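PDB 4HBK: aldo-keto reductase family 1, member B4 (Aldose reductase) from Schistosoma japonicum, which is thought to act as an aldose reductase of the aldo-keto reductase family, reducing carbonyl groups of sugars and related aldehydes with NADPH as hydride donor. Local coordinates for residues A[162-167]-A[329-334]; A[144-149]-A[337-342]; A[220-225]-A[323-328]; A[177-182]-A[206-211]. One frame throughout, in Å; residues are numbered along the deposited sequence.

Interaction 1: residues A[162-167]-A[329-334]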
# COMPACT_ATOMS: atom_id res chain seq x y z
N GLY A 162 -2.22 -22.19 -18.58
CA GLY A 162 -2.37 -20.81 -18.13
C GLY A 162 -2.67 -20.67 -16.64
O GLY A 162 -3.00 -19.58 -16.18
N GLN A 163 -2.56 -21.76 -15.89
CA GLN A 163 -2.80 -21.74 -14.45
C GLN A 163 -1.56 -21.27 -13.72
O GLN A 163 -0.45 -21.59 -14.11
CB GLN A 163 -3.15 -23.14 -13.93
CG GLN A 163 -4.31 -23.81 -14.62
CD GLN A 163 -5.64 -23.41 -14.02
OE1 GLN A 163 -6.26 -22.44 -14.46
NE2 GLN A 163 -6.07 -24.15 -13.01
N LEU A 164 -1.77 -20.53 -12.63
CA LEU A 164 -0.68 -20.09 -11.78
C LEU A 164 -0.08 -21.30 -11.04
O LEU A 164 -0.79 -22.23 -10.67
CB LEU A 164 -1.20 -19.04 -10.79
CG LEU A 164 -0.64 -17.61 -10.85
CD1 LEU A 164 -0.29 -17.21 -12.25
CD2 LEU A 164 -1.61 -16.60 -10.22
N CYS A 165 1.24 -21.30 -10.85
CA CYS A 165 1.89 -22.36 -10.08
C CYS A 165 1.91 -21.96 -8.61
O CYS A 165 2.76 -21.17 -8.19
CB CYS A 165 3.31 -22.62 -10.60
SG CYS A 165 3.40 -23.27 -12.31
N LEU A 166 0.97 -22.49 -7.84
CA LEU A 166 0.80 -22.15 -6.43
C LEU A 166 1.88 -22.79 -5.56
O LEU A 166 2.49 -23.78 -5.93
CB LEU A 166 -0.58 -22.60 -5.96
CG LEU A 166 -1.79 -21.67 -6.19
CD1 LEU A 166 -1.49 -20.54 -7.14
CD2 LEU A 166 -3.01 -22.46 -6.65
N ASP A 167 2.10 -22.22 -4.38
CA ASP A 167 2.98 -22.83 -3.39
C ASP A 167 2.26 -22.85 -2.05
O ASP A 167 1.24 -22.18 -1.87
CB ASP A 167 4.32 -22.08 -3.31
CG ASP A 167 5.40 -22.89 -2.59
OD1 ASP A 167 5.15 -24.08 -2.30
OD2 ASP A 167 6.49 -22.34 -2.31
N LEU A 329 -7.88 -10.43 -8.28
CA LEU A 329 -6.88 -11.43 -8.64
C LEU A 329 -7.43 -12.88 -8.67
O LEU A 329 -6.92 -13.76 -7.98
CB LEU A 329 -5.70 -11.35 -7.67
CG LEU A 329 -4.26 -11.51 -8.18
CD1 LEU A 329 -4.11 -12.64 -9.21
CD2 LEU A 329 -3.78 -10.21 -8.74
N LEU A 330 -8.45 -13.13 -9.50
CA LEU A 330 -9.14 -14.43 -9.51
C LEU A 330 -8.24 -15.60 -9.82
O LEU A 330 -8.57 -16.73 -9.49
CB LEU A 330 -10.27 -14.40 -10.53
CG LEU A 330 -11.44 -13.49 -10.20
CD1 LEU A 330 -12.43 -13.47 -11.36
CD2 LEU A 330 -12.13 -13.95 -8.92
N GLN A 331 -7.12 -15.37 -10.49
CA GLN A 331 -6.22 -16.47 -10.82
C GLN A 331 -5.63 -17.14 -9.57
O GLN A 331 -5.04 -18.21 -9.67
CB GLN A 331 -5.12 -15.97 -11.77
CG GLN A 331 -5.51 -15.99 -13.24
CD GLN A 331 -5.17 -17.31 -13.91
OE1 GLN A 331 -4.00 -17.58 -14.25
NE2 GLN A 331 -6.18 -18.16 -14.09
N MET A 332 -5.80 -16.50 -8.41
CA MET A 332 -5.33 -17.08 -7.14
C MET A 332 -6.48 -17.66 -6.33
O MET A 332 -6.29 -18.09 -5.20
CB MET A 332 -4.59 -16.03 -6.29
CG MET A 332 -3.29 -15.55 -6.91
SD MET A 332 -2.43 -14.30 -5.91
CE MET A 332 -3.79 -13.29 -5.39
N SER A 333 -7.67 -17.69 -6.91
CA SER A 333 -8.89 -17.99 -6.15
C SER A 333 -8.96 -19.44 -5.75
O SER A 333 -9.81 -19.82 -4.95
CB SER A 333 -10.14 -17.60 -6.95
OG SER A 333 -10.29 -18.39 -8.13
N GLY A 334 -8.07 -20.26 -6.28
CA GLY A 334 -8.09 -21.67 -5.98
C GLY A 334 -7.28 -22.01 -4.76
O GLY A 334 -7.35 -23.13 -4.25
O HOH W 1 -4.55 -20.00 -11.68
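Leu164 and Gln331 mark the closest approach of the two backbones, their CA atoms 6.7 Å apart, where the irregular run 162-167 meets a short 3-10 turn, 330-332. Both belong to the loops that overhang the mouth of the (alpha/beta)8 barrel of aldo-keto reductases: one is part of the long excursion between strand 138-143 and helix 171-183, the other part of the C-terminal tail. Water 1 joins them, accepting from Leu164 N at 3.0 Å and donating to Gln331 O at 2.7 Å, so that two main-chain groups too far apart to bond directly are both satisfied. Beside this bridge the leucine supplies the apolar touch. Its chi1 of -117° is far from any staggered value and swings CD2 toward the turn, where it lies 3.8 Å from Gln331 O, 3.9 Å from Gln331 CB and 3.9 Å from Met332 CG. Met332, the buried member, offers this methylene while its bend at chi3 turns the end of the chain away from the leucine, to Trp145; a long flexible thioether can touch both. Gln331 folds at chi2 and lays its amide beside Gly162, whose positive phi (75°) is easily tolerated without a CB. At the far end of 162-167, Asp167 forms a salt bridge with Arg118. The 3-10 turn itself is closed by Met332 N bonding to Leu329 O, and a serine follows it aptly: Leu330 O receives both Ser333 N at 2.9 Å and Ser333 OG at 2.8 Å, the hydroxyl lying in the carbonyl plane with a C=O...OG angle of 149°.

Interaction 2: residues A[144-149]-A[337-342]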
# COMPACT_ATOMS: atom_id res chain seq x y z
N HIS A 144 3.02 -9.00 0.33
CA HIS A 144 2.17 -8.44 -0.73
C HIS A 144 0.79 -9.09 -0.82
O HIS A 144 -0.21 -8.41 -1.05
CB HIS A 144 2.88 -8.51 -2.08
CG HIS A 144 2.48 -7.45 -3.04
ND1 HIS A 144 3.40 -6.77 -3.82
CD2 HIS A 144 1.26 -6.95 -3.38
CE1 HIS A 144 2.76 -5.90 -4.59
NE2 HIS A 144 1.47 -5.99 -4.34
N TRP A 145 0.76 -10.42 -0.66
CA TRP A 145 -0.46 -11.24 -0.71
C TRP A 145 -0.29 -12.38 0.29
O TRP A 145 0.83 -12.70 0.66
CB TRP A 145 -0.66 -11.84 -2.12
CG TRP A 145 -1.07 -10.84 -3.17
CD1 TRP A 145 -0.25 -10.14 -4.01
CD2 TRP A 145 -2.41 -10.43 -3.49
NE1 TRP A 145 -0.99 -9.31 -4.82
CE2 TRP A 145 -2.32 -9.47 -4.52
CE3 TRP A 145 -3.67 -10.78 -3.00
CZ2 TRP A 145 -3.45 -8.85 -5.07
CZ3 TRP A 145 -4.79 -10.16 -3.54
CH2 TRP A 145 -4.67 -9.20 -4.56
N PRO A 146 -1.41 -12.98 0.73
CA PRO A 146 -1.44 -14.22 1.52
C PRO A 146 -1.31 -15.50 0.68
O PRO A 146 -1.43 -16.62 1.22
CB PRO A 146 -2.81 -14.20 2.20
CG PRO A 146 -3.59 -13.06 1.55
CD PRO A 146 -2.76 -12.44 0.48
N VAL A 147 -1.06 -15.36 -0.62
CA VAL A 147 -1.01 -16.51 -1.53
C VAL A 147 0.38 -16.74 -2.12
O VAL A 147 0.79 -16.06 -3.05
CB VAL A 147 -2.01 -16.35 -2.69
CG1 VAL A 147 -1.87 -17.51 -3.69
CG2 VAL A 147 -3.44 -16.25 -2.16
N PRO A 148 1.12 -17.72 -1.58
CA PRO A 148 2.46 -17.94 -2.12
C PRO A 148 2.43 -18.56 -3.52
O PRO A 148 1.51 -19.29 -3.85
CB PRO A 148 3.11 -18.89 -1.09
CG PRO A 148 1.98 -19.49 -0.35
CD PRO A 148 0.86 -18.49 -0.36
N LEU A 149 3.45 -18.25 -4.31
CA LEU A 149 3.60 -18.75 -5.67
C LEU A 149 4.94 -19.46 -5.76
O LEU A 149 5.87 -19.15 -4.98
CB LEU A 149 3.56 -17.59 -6.66
CG LEU A 149 2.23 -17.25 -7.35
CD1 LEU A 149 1.02 -17.60 -6.52
CD2 LEU A 149 2.21 -15.78 -7.74
N GLU A 337 -5.52 -19.98 0.81
CA GLU A 337 -5.46 -18.67 1.48
C GLU A 337 -5.90 -17.52 0.58
O GLU A 337 -5.56 -16.37 0.85
CB GLU A 337 -4.05 -18.39 2.02
CG GLU A 337 -3.57 -19.39 3.05
CD GLU A 337 -4.43 -19.38 4.29
OE1 GLU A 337 -5.12 -18.36 4.53
OE2 GLU A 337 -4.45 -20.39 5.01
N TYR A 338 -6.63 -17.81 -0.49
CA TYR A 338 -7.19 -16.73 -1.29
C TYR A 338 -8.04 -15.91 -0.34
O TYR A 338 -8.87 -16.46 0.38
CB TYR A 338 -8.02 -17.28 -2.45
CG TYR A 338 -8.70 -16.20 -3.24
CD1 TYR A 338 -7.98 -15.39 -4.11
CD2 TYR A 338 -10.08 -16.00 -3.12
CE1 TYR A 338 -8.61 -14.40 -4.83
CE2 TYR A 338 -10.71 -15.01 -3.85
CZ TYR A 338 -9.97 -14.21 -4.69
OH TYR A 338 -10.59 -13.22 -5.42
N PRO A 339 -7.79 -14.59 -0.27
CA PRO A 339 -8.34 -13.77 0.82
C PRO A 339 -9.79 -13.29 0.67
O PRO A 339 -10.38 -12.91 1.68
CB PRO A 339 -7.39 -12.56 0.87
CG PRO A 339 -6.88 -12.44 -0.51
CD PRO A 339 -6.73 -13.87 -1.00
N PHE A 340 -10.36 -13.33 -0.53
CA PHE A 340 -11.59 -12.57 -0.77
C PHE A 340 -12.87 -13.41 -0.85
O PHE A 340 -13.93 -12.91 -1.23
CB PHE A 340 -11.46 -11.72 -2.04
CG PHE A 340 -10.28 -10.79 -2.02
CD1 PHE A 340 -9.89 -10.16 -0.85
CD2 PHE A 340 -9.56 -10.54 -3.18
CE1 PHE A 340 -8.81 -9.29 -0.83
CE2 PHE A 340 -8.49 -9.68 -3.18
CZ PHE A 340 -8.10 -9.05 -2.00
N LYS A 341 -12.79 -14.68 -0.49
CA LYS A 341 -14.02 -15.47 -0.49
C LYS A 341 -14.80 -15.31 0.82
O LYS A 341 -16.03 -15.28 0.82
CB LYS A 341 -13.78 -16.94 -0.87
CG LYS A 341 -13.03 -17.77 0.15
CD LYS A 341 -13.18 -19.26 -0.17
CE LYS A 341 -14.65 -19.67 -0.26
NZ LYS A 341 -14.85 -21.09 -0.70
N GLU A 342 -14.08 -15.17 1.93
CA GLU A 342 -14.72 -14.85 3.21
C GLU A 342 -15.35 -13.47 3.17
O GLU A 342 -14.97 -12.64 2.34
CB GLU A 342 -13.72 -14.94 4.36
CG GLU A 342 -13.46 -16.36 4.83
CD GLU A 342 -12.14 -16.49 5.56
OE1 GLU A 342 -12.03 -15.97 6.69
OE2 GLU A 342 -11.21 -17.10 4.99
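Trp145 and Phe340 each set CG opposite the carbonyl carbon and beside the backbone N (chi1 -72° and -56°), which turns the two rings toward each other. The Trp145 benzo edge leads: its CZ3 lies 3.7 Å from Phe340 CE2, which sits in the indole plane, and the rings are inclined at 68° with centroids 6.0 Å apart, an oblique meeting rather than a stack. Phe340 is steadied from its own segment, as Pro339 CG lies over the centre of one ring face. Next to the aromatics two prolines cross at about a right angle, Pro146 CG against Pro339 CB at 3.9 Å; rigid and lacking an N-H, they pack in the interior without needing an acceptor. Val147 points CG2 at the opposite main chain, 3.7 Å from Glu337 O and 3.9 Å from Tyr338 CA. Of the Glu337 side chain it is the stem that touches, CB 3.3 Å from Pro146 O; the chain then bends at chi2 to send its carboxylate away to Arg198 and Gln199. No hydrogen bond spans the two segments; they meet through van der Waals packing. His144, predicted to bind substrate, directly precedes Trp145, whose side chain is about 8 Å from those of Tyr82, the predicted proton donor, and Lys111, predicted to lower its pKa. The contact thus lies just past the end of strand 138-143, with His171 of helix 171-183 bonding to Pro146 O and Gln199 of helix 197-206 packing against both prolines.

Interaction 3: residues A[220-225]-A[323-328]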
# COMPACT_ATOMS: atom_id res chain seq x y z
N ALA A 220 -14.45 5.02 -2.13
CA ALA A 220 -15.86 5.29 -1.92
C ALA A 220 -16.76 4.22 -2.53
O ALA A 220 -17.88 4.04 -2.08
CB ALA A 220 -16.23 6.67 -2.44
N ASN A 221 -16.27 3.50 -3.54
CA ASN A 221 -17.06 2.44 -4.17
C ASN A 221 -16.76 1.07 -3.59
O ASN A 221 -17.33 0.07 -4.02
CB ASN A 221 -16.87 2.42 -5.70
CG ASN A 221 -17.97 3.16 -6.44
OD1 ASN A 221 -18.99 3.55 -5.85
ND2 ASN A 221 -17.78 3.34 -7.74
N PHE A 222 -15.84 1.04 -2.63
CA PHE A 222 -15.58 -0.17 -1.85
C PHE A 222 -14.99 0.18 -0.49
O PHE A 222 -13.78 0.16 -0.29
CB PHE A 222 -14.65 -1.12 -2.60
CG PHE A 222 -14.60 -2.49 -2.00
CD1 PHE A 222 -15.71 -3.31 -2.04
CD2 PHE A 222 -13.46 -2.94 -1.37
CE1 PHE A 222 -15.68 -4.58 -1.47
CE2 PHE A 222 -13.42 -4.20 -0.80
CZ PHE A 222 -14.54 -5.02 -0.85
N PRO A 223 -15.87 0.52 0.47
CA PRO A 223 -15.40 1.13 1.72
C PRO A 223 -14.65 0.16 2.62
O PRO A 223 -13.89 0.62 3.47
CB PRO A 223 -16.70 1.63 2.38
CG PRO A 223 -17.74 1.64 1.28
CD PRO A 223 -17.34 0.48 0.39
N ASN A 224 -14.84 -1.14 2.44
CA ASN A 224 -14.14 -2.14 3.24
C ASN A 224 -14.25 -1.85 4.74
O ASN A 224 -13.27 -1.99 5.47
CB ASN A 224 -12.66 -2.18 2.84
CG ASN A 224 -12.12 -3.59 2.72
OD1 ASN A 224 -12.67 -4.52 3.30
ND2 ASN A 224 -11.03 -3.75 1.97
N ILE A 225 -15.44 -1.46 5.19
CA ILE A 225 -15.66 -1.00 6.57
C ILE A 225 -15.32 -2.02 7.66
O ILE A 225 -14.60 -1.72 8.60
CB ILE A 225 -17.12 -0.51 6.80
CG1 ILE A 225 -17.53 0.55 5.78
CG2 ILE A 225 -17.26 0.08 8.19
CD1 ILE A 225 -17.17 1.94 6.17
N ASN A 323 -21.27 -1.55 -3.59
CA ASN A 323 -19.84 -1.38 -3.44
C ASN A 323 -19.23 -2.68 -3.94
O ASN A 323 -19.63 -3.76 -3.53
CB ASN A 323 -19.46 -1.12 -1.97
CG ASN A 323 -19.92 -2.24 -1.01
OD1 ASN A 323 -20.12 -3.39 -1.40
ND2 ASN A 323 -20.08 -1.88 0.26
N GLU A 324 -18.29 -2.58 -4.85
CA GLU A 324 -17.80 -3.78 -5.51
C GLU A 324 -16.28 -3.78 -5.55
O GLU A 324 -15.67 -2.76 -5.88
CB GLU A 324 -18.36 -3.87 -6.93
CG GLU A 324 -17.34 -3.53 -8.00
CD GLU A 324 -17.97 -3.16 -9.34
OE1 GLU A 324 -17.25 -2.59 -10.19
OE2 GLU A 324 -19.18 -3.44 -9.53
N ARG A 325 -15.69 -4.91 -5.21
CA ARG A 325 -14.24 -5.05 -5.22
C ARG A 325 -13.69 -4.93 -6.63
O ARG A 325 -14.12 -5.67 -7.52
CB ARG A 325 -13.83 -6.39 -4.64
CG ARG A 325 -12.36 -6.45 -4.27
CD ARG A 325 -11.95 -7.82 -3.71
NE ARG A 325 -12.61 -8.14 -2.45
CZ ARG A 325 -12.19 -7.71 -1.26
NH1 ARG A 325 -11.14 -6.91 -1.16
NH2 ARG A 325 -12.84 -8.08 -0.15
N GLN A 326 -12.74 -4.03 -6.84
CA GLN A 326 -12.12 -3.87 -8.16
C GLN A 326 -10.93 -4.81 -8.38
O GLN A 326 -10.69 -5.27 -9.50
CB GLN A 326 -11.68 -2.42 -8.40
CG GLN A 326 -12.73 -1.38 -8.05
CD GLN A 326 -14.02 -1.54 -8.83
OE1 GLN A 326 -15.11 -1.55 -8.25
NE2 GLN A 326 -13.90 -1.67 -10.15
N PHE A 327 -10.18 -5.09 -7.32
CA PHE A 327 -8.98 -5.92 -7.46
C PHE A 327 -9.16 -7.27 -6.80
O PHE A 327 -9.02 -7.42 -5.60
CB PHE A 327 -7.74 -5.18 -6.92
CG PHE A 327 -7.45 -3.90 -7.65
CD1 PHE A 327 -6.64 -3.89 -8.77
CD2 PHE A 327 -8.04 -2.71 -7.24
CE1 PHE A 327 -6.40 -2.70 -9.46
CE2 PHE A 327 -7.81 -1.53 -7.92
CZ PHE A 327 -6.99 -1.53 -9.03
N THR A 328 -9.46 -8.26 -7.64
CA THR A 328 -9.89 -9.58 -7.20
C THR A 328 -8.87 -10.69 -7.43
O THR A 328 -9.02 -11.78 -6.88
CB THR A 328 -11.21 -9.97 -7.89
OG1 THR A 328 -11.02 -9.95 -9.31
CG2 THR A 328 -12.33 -9.01 -7.51
O HOH W 2 -9.47 -6.15 1.15
O HOH W 3 -12.50 -6.93 2.35
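Arg325 lies along one face of the Phe222 ring and bends over its outer end. Arg325 CB sits over the ring face, 4.2 Å from the centroid and 17° off the normal, a CH-pi contact. Bending at chi3, the arginine then brings one face of its guanidinium against the far rim of the phenyl group, with NH1 3.6 Å from Phe222 CE2; the two planes are inclined at 65°, so this is not a parallel stack. An arginine suits the place because its methylenes and its flat cationic end can each use a different part of one aromatic ring. Beside it, Asn323 CB packs on Pro223 CD at 3.6 Å, and Glu324 N donates to Asn221 O at 2.9 Å, nearly along the C=O axis although bent at the hydrogen (135°). Two waters in the guanidinium plane form the next shell. Water 2 accepts from Arg325 NH1 at 3.0 Å and from Asn224 ND2 at 3.0 Å; water 3 accepts from Arg325 NH2 at 2.8 Å and donates to Asn224 OD1 at 2.6 Å. Asn224 is placed in turn by Glu217 O, which receives its ND2, while the Glu217 carboxylate takes Gln326 N and Phe327 N. Arg325 also makes a cation-pi contact with Phe340. Here the C-terminal tail of an aldo-keto reductase crosses the mouth of the (alpha/beta)8 barrel, meeting the loop between strand 213-217 and helix 225-233.

Interaction 4: residues A[177-182]-A[206-211]; sequences EMEKLV and HCRIKP
Glu179 reaches from helix 171-183 to the loop 206-211, and hydrogen bonds to its carboxylate dominate the contact. Extended beyond CG, with chi2 at 180°, the side chain delivers OE2 to two successive peptide N-H groups. Arg208 N, 2.7 Å from Glu179 OE2, is received on the oxygen's syn lone pair, whereas Ile209 N, at 2.8 Å from Glu179 OE2, comes from above the carboxylate plane in a straighter bond (169° against 143°). A glutamate fits well: it is long enough to span the gap, and a single oxygen can accept both donors.

Water serves the second oxygen. Water 4 donates to Glu179 OE1 at 2.8 Å and weakly to His206 O; water 5 donates to Glu179 OE1 and accepts from Arg208 NH1 at 3.0 Å, in the guanidinium plane.

Charge adds a looser attraction. Glu179 OE1 and Arg208 NH1 are 4.1 Å apart with no N-H aimed at the oxygen, and the salt bridge of NH1 goes instead to Asp183. These donors and the nearby cation would probably keep Glu179 ionised although it is buried.

Apolar packing completes the join. Ile209 runs past Glu179 in the opposite direction and meets Val182 tip to tip, CD1 of Ile209 being 3.8 Å from Val182 CB, while Val182 also rests on Ile190 of strand 187-193.

Together they tie two consecutive beta-alpha units of the (alpha/beta)8 barrel: a glutamate of one outer helix holds the loop that leads from the next helix, 197-206, to strand 213-217.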
# COMPACT_ATOMS: atom_id res chain seq x y z
N GLU A 177 10.55 -14.68 9.36
CA GLU A 177 11.66 -14.08 8.62
C GLU A 177 11.51 -12.57 8.51
O GLU A 177 12.50 -11.84 8.50
CB GLU A 177 11.80 -14.70 7.23
CG GLU A 177 12.46 -16.05 7.24
CD GLU A 177 13.83 -16.02 7.89
OE1 GLU A 177 14.04 -16.83 8.81
OE2 GLU A 177 14.68 -15.17 7.51
N MET A 178 10.27 -12.10 8.42
CA MET A 178 10.03 -10.65 8.35
C MET A 178 10.50 -10.04 9.66
O MET A 178 11.05 -8.93 9.69
CB MET A 178 8.54 -10.34 8.14
CG MET A 178 7.97 -10.83 6.81
SD MET A 178 8.52 -9.85 5.41
CE MET A 178 7.55 -8.36 5.66
N GLU A 179 10.29 -10.77 10.75
CA GLU A 179 10.62 -10.26 12.07
C GLU A 179 12.11 -10.08 12.20
O GLU A 179 12.58 -9.14 12.84
CB GLU A 179 10.09 -11.20 13.14
CG GLU A 179 8.59 -11.18 13.22
CD GLU A 179 8.06 -12.11 14.28
OE1 GLU A 179 8.67 -13.18 14.50
OE2 GLU A 179 7.03 -11.76 14.90
N LYS A 180 12.86 -10.99 11.58
CA LYS A 180 14.32 -10.93 11.65
C LYS A 180 14.85 -9.70 10.94
O LYS A 180 15.87 -9.14 11.32
CB LYS A 180 14.94 -12.19 11.04
CG LYS A 180 14.76 -13.44 11.85
CD LYS A 180 15.48 -14.60 11.18
CE LYS A 180 15.21 -15.91 11.90
NZ LYS A 180 15.63 -17.08 11.05
N LEU A 181 14.14 -9.26 9.90
CA LEU A 181 14.53 -8.06 9.18
C LEU A 181 14.47 -6.86 10.11
O LEU A 181 15.29 -5.93 10.02
CB LEU A 181 13.61 -7.83 7.97
CG LEU A 181 13.66 -8.91 6.88
CD1 LEU A 181 12.58 -8.69 5.83
CD2 LEU A 181 15.05 -8.98 6.23
N VAL A 182 13.49 -6.86 11.01
CA VAL A 182 13.38 -5.80 12.00
C VAL A 182 14.53 -5.91 13.02
O VAL A 182 15.20 -4.92 13.32
CB VAL A 182 12.02 -5.84 12.74
CG1 VAL A 182 12.00 -4.83 13.89
CG2 VAL A 182 10.89 -5.57 11.77
N HIS A 206 0.44 -15.51 16.59
CA HIS A 206 1.73 -16.20 16.58
C HIS A 206 2.93 -15.28 16.68
O HIS A 206 4.04 -15.73 16.93
CB HIS A 206 1.89 -17.03 15.30
CG HIS A 206 1.07 -18.28 15.27
ND1 HIS A 206 -0.21 -18.33 14.75
CD2 HIS A 206 1.35 -19.54 15.69
CE1 HIS A 206 -0.68 -19.56 14.85
NE2 HIS A 206 0.25 -20.31 15.42
N CYS A 207 2.71 -13.99 16.45
CA CYS A 207 3.83 -13.08 16.21
C CYS A 207 4.57 -12.66 17.48
O CYS A 207 4.01 -12.63 18.57
CB CYS A 207 3.36 -11.84 15.46
SG CYS A 207 2.31 -10.77 16.45
N ARG A 208 5.85 -12.35 17.30
CA ARG A 208 6.64 -11.73 18.34
C ARG A 208 6.59 -10.22 18.11
O ARG A 208 6.57 -9.45 19.06
CB ARG A 208 8.08 -12.25 18.28
CG ARG A 208 9.10 -11.39 19.02
CD ARG A 208 10.44 -12.12 19.17
NE ARG A 208 11.03 -12.51 17.89
CZ ARG A 208 11.86 -11.74 17.18
NH1 ARG A 208 12.35 -12.17 16.03
NH2 ARG A 208 12.20 -10.54 17.63
N ILE A 209 6.56 -9.82 16.84
CA ILE A 209 6.46 -8.41 16.45
C ILE A 209 5.18 -8.22 15.65
O ILE A 209 4.98 -8.85 14.62
CB ILE A 209 7.64 -7.98 15.56
CG1 ILE A 209 8.97 -8.14 16.30
CG2 ILE A 209 7.46 -6.53 15.11
CD1 ILE A 209 10.19 -7.83 15.43
N LYS A 210 4.30 -7.36 16.14
CA LYS A 210 3.01 -7.17 15.50
C LYS A 210 3.14 -6.43 14.17
O LYS A 210 4.01 -5.58 13.99
CB LYS A 210 2.04 -6.45 16.44
CG LYS A 210 1.71 -7.28 17.67
CD LYS A 210 0.36 -6.92 18.27
CE LYS A 210 0.49 -5.90 19.37
NZ LYS A 210 -0.65 -5.99 20.34
N PRO A 211 2.28 -6.78 13.22
CA PRO A 211 2.20 -5.99 11.99
C PRO A 211 1.85 -4.57 12.39
O PRO A 211 1.05 -4.39 13.31
CB PRO A 211 1.05 -6.65 11.22
CG PRO A 211 0.34 -7.56 12.24
CD PRO A 211 1.39 -7.95 13.21
O HOH W 4 7.08 -15.24 15.43
O HOH W 5 11.36 -14.66 14.67

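Interactions 1, 2 and 3 form a continuous belt along the C-terminal tail at the barrel mouth. Interactions 1 and 2 have centres about 10 Å apart and touch: Asp167 N lies 3.0 Å from Pro148 O, a probable hydrogen bond, and Met332 CE packs 3.5 Å from Trp145 CE3. Between interactions 2 and 3, centres about 17 Å apart, Tyr338 OH lies 2.6 Å from Thr328 O, again a probable hydrogen bond. Interaction 2 holds the predicted substrate-binding His144, and the side chain of Met332 in interaction 1 is about 8 Å from that of the histidine. Interaction 4 stands apart, its centre about 19 Å from that of interaction 2 and 29 Å from that of interaction 3.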